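Local coordinates for flocculation protein FLO11 (Saccharomyces cerevisiae, PDB 4UYT) that mediates homotypic adhesion between yeast cells through its N-terminal domain, supporting flocculation, invasive growth and biofilm formation, at residues A[121-126]-A[144-149]. Residues are numbered along the deposited sequence; the frame is centred on the assembly and turned at random.
Sequences IQFEYL and FDLSTG
Four backbone hydrogen bonds join Ile121 to Leu146 and Phe123 to Phe144, two per pair, as in antiparallel hydrogen-bonded pairs. The straightest at its acceptor, Phe123 N to Phe144 O (2.8 Å), has a C=O...N angle of 177°. Between these two pairs, Gln122 and Asp145 form the non-hydrogen-bonded one, beside which Asp145 CA sends a C-H...O contact to Ile121 O (3.3 Å). The strands belong to one sheet of the fibronectin type III-like adhesin domain: 143-147 is its edge, while 120-125 also bonds to strand 64-70. On the buried face, the Phe123 and Phe144 rings are near parallel (20°) but slid apart. Because Phe144 CG sits between its backbone N and carbonyl carbon (chi1 56°), the ring leans over its neighbour: Phe123 CB lies over one face, 3.9 Å from the ring centroid, as a CH-pi contact. Phe144 CZ meets the edge of Tyr125 at CE2 (3.9 Å), and Leu146 CD1 touches Phe123 CE1. On the opposite face Asp145 lies alongside the extended Gln122, OD1 3.1 Å from Gln122 CG, and a water bridges them, donating to Gln122 OE1 (a short 2.5 Å) and Asp145 OD2 (2.7 Å).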
loop_
_atom_site.group_PDB
_atom_site.type_symbol
_atom_site.label_atom_id
_atom_site.label_comp_id
_atom_site.label_asym_id
_atom_site.label_seq_id
_atom_site.Cartn_x
_atom_site.Cartn_y
_atom_site.Cartn_z
ATOM N N ILE A 121 -2.370 0.833 -5.225
ATOM C CA ILE A 121 -1.623 2.056 -5.381
ATOM C C ILE A 121 -1.431 2.277 -6.878
ATOM O O ILE A 121 -0.860 1.415 -7.567
ATOM C CB ILE A 121 -0.285 2.027 -4.622
ATOM C CG1 ILE A 121 -0.503 1.652 -3.146
ATOM C CG2 ILE A 121 0.395 3.382 -4.758
ATOM C CD1 ILE A 121 0.757 1.672 -2.312
ATOM N N GLN A 122 -1.934 3.416 -7.357
ATOM C CA GLN A 122 -1.934 3.740 -8.770
ATOM C C GLN A 122 -0.788 4.703 -9.016
ATOM O O GLN A 122 -0.776 5.830 -8.505
ATOM C CB GLN A 122 -3.274 4.360 -9.147
ATOM C CG GLN A 122 -3.429 4.780 -10.592
ATOM C CD GLN A 122 -4.707 5.572 -10.799
ATOM O OE1 GLN A 122 -5.792 5.109 -10.485
ATOM N NE2 GLN A 122 -4.570 6.789 -11.287
ATOM N N PHE A 123 0.153 4.244 -9.848
ATOM C CA PHE A 123 1.309 5.030 -10.246
ATOM C C PHE A 123 1.112 5.501 -11.688
ATOM O O PHE A 123 0.738 4.714 -12.567
ATOM C CB PHE A 123 2.562 4.161 -10.251
ATOM C CG PHE A 123 3.075 3.740 -8.889
ATOM C CD1 PHE A 123 2.446 2.734 -8.171
ATOM C CD2 PHE A 123 4.232 4.295 -8.367
ATOM C CE1 PHE A 123 2.941 2.338 -6.938
ATOM C CE2 PHE A 123 4.757 3.870 -7.157
ATOM C CZ PHE A 123 4.118 2.883 -6.450
ATOM N N GLU A 124 1.428 6.760 -11.934
ATOM C CA GLU A 124 1.528 7.263 -13.296
ATOM C C GLU A 124 2.847 7.991 -13.397
ATOM O O GLU A 124 3.011 9.086 -12.859
ATOM C CB GLU A 124 0.376 8.222 -13.645
ATOM C CG GLU A 124 -0.997 7.584 -13.699
ATOM C CD GLU A 124 -2.112 8.570 -14.048
ATOM O OE1 GLU A 124 -1.852 9.776 -14.257
ATOM O OE2 GLU A 124 -3.275 8.126 -14.101
ATOM N N TYR A 125 3.767 7.393 -14.149
ATOM C CA TYR A 125 5.012 8.027 -14.512
ATOM C C TYR A 125 4.952 8.498 -15.963
ATOM O O TYR A 125 4.215 7.958 -16.791
ATOM C CB TYR A 125 6.162 7.035 -14.388
ATOM C CG TYR A 125 6.489 6.549 -12.986
ATOM C CD1 TYR A 125 7.350 7.278 -12.171
ATOM C CD2 TYR A 125 6.052 5.308 -12.524
ATOM C CE1 TYR A 125 7.725 6.829 -10.910
ATOM C CE2 TYR A 125 6.437 4.841 -11.275
ATOM C CZ TYR A 125 7.278 5.595 -10.465
ATOM O OH TYR A 125 7.722 5.155 -9.232
ATOM N N LEU A 126 5.733 9.521 -16.262
ATOM C CA LEU A 126 5.927 9.971 -17.642
ATOM C C LEU A 126 4.655 10.487 -18.308
ATOM O O LEU A 126 4.558 10.473 -19.532
ATOM C CB LEU A 126 6.533 8.859 -18.529
ATOM C CG LEU A 126 7.939 8.335 -18.239
ATOM C CD1 LEU A 126 8.423 7.524 -19.432
ATOM C CD2 LEU A 126 8.924 9.460 -17.949
ATOM N N PHE A 144 0.619 1.929 -13.862
ATOM C CA PHE A 144 0.230 0.640 -13.338
ATOM C C PHE A 144 -0.353 0.807 -11.955
ATOM O O PHE A 144 -0.172 1.833 -11.291
ATOM C CB PHE A 144 1.449 -0.302 -13.295
ATOM C CG PHE A 144 2.622 0.241 -12.503
ATOM C CD1 PHE A 144 2.736 0.044 -11.122
ATOM C CD2 PHE A 144 3.626 0.949 -13.132
ATOM C CE1 PHE A 144 3.812 0.567 -10.403
ATOM C CE2 PHE A 144 4.701 1.450 -12.429
ATOM C CZ PHE A 144 4.791 1.278 -11.057
ATOM N N ASP A 145 -1.072 -0.225 -11.556
ATOM C CA ASP A 145 -1.638 -0.318 -10.221
ATOM C C ASP A 145 -0.993 -1.501 -9.531
ATOM O O ASP A 145 -0.871 -2.562 -10.151
ATOM C CB ASP A 145 -3.142 -0.573 -10.283
ATOM C CG ASP A 145 -3.935 0.593 -10.837
ATOM O OD1 ASP A 145 -3.414 1.714 -10.976
ATOM O OD2 ASP A 145 -5.130 0.376 -11.096
ATOM N N LEU A 146 -0.595 -1.350 -8.278
ATOM C CA LEU A 146 -0.070 -2.418 -7.438
ATOM C C LEU A 146 -1.078 -2.679 -6.342
ATOM O O LEU A 146 -1.494 -1.767 -5.625
ATOM C CB LEU A 146 1.259 -2.039 -6.828
ATOM C CG LEU A 146 2.364 -1.768 -7.842
ATOM C CD1 LEU A 146 3.663 -1.457 -7.113
ATOM C CD2 LEU A 146 2.550 -2.903 -8.842
ATOM N N SER A 147 -1.450 -3.938 -6.202
ATOM C CA SER A 147 -2.496 -4.317 -5.285
ATOM C C SER A 147 -1.977 -5.101 -4.085
ATOM O O SER A 147 -0.997 -5.832 -4.193
ATOM C CB SER A 147 -3.521 -5.155 -6.016
ATOM O OG SER A 147 -2.916 -6.350 -6.447
ATOM N N THR A 148 -2.704 -5.012 -2.967
ATOM C CA THR A 148 -2.384 -5.808 -1.797
ATOM C C THR A 148 -3.307 -7.015 -1.719
ATOM O O THR A 148 -4.448 -6.990 -2.184
ATOM C CB THR A 148 -2.530 -5.004 -0.473
ATOM O OG1 THR A 148 -3.905 -4.669 -0.233
ATOM C CG2 THR A 148 -1.753 -3.728 -0.493
ATOM N N GLY A 149 -2.830 -8.032 -1.013
ATOM C CA GLY A 149 -3.696 -9.071 -0.541
ATOM C C GLY A 149 -3.076 -10.458 -0.525
ATOM O O GLY A 149 -2.103 -10.750 -1.243
HETATM O O HOH W 1 -6.219 2.832 -11.520
#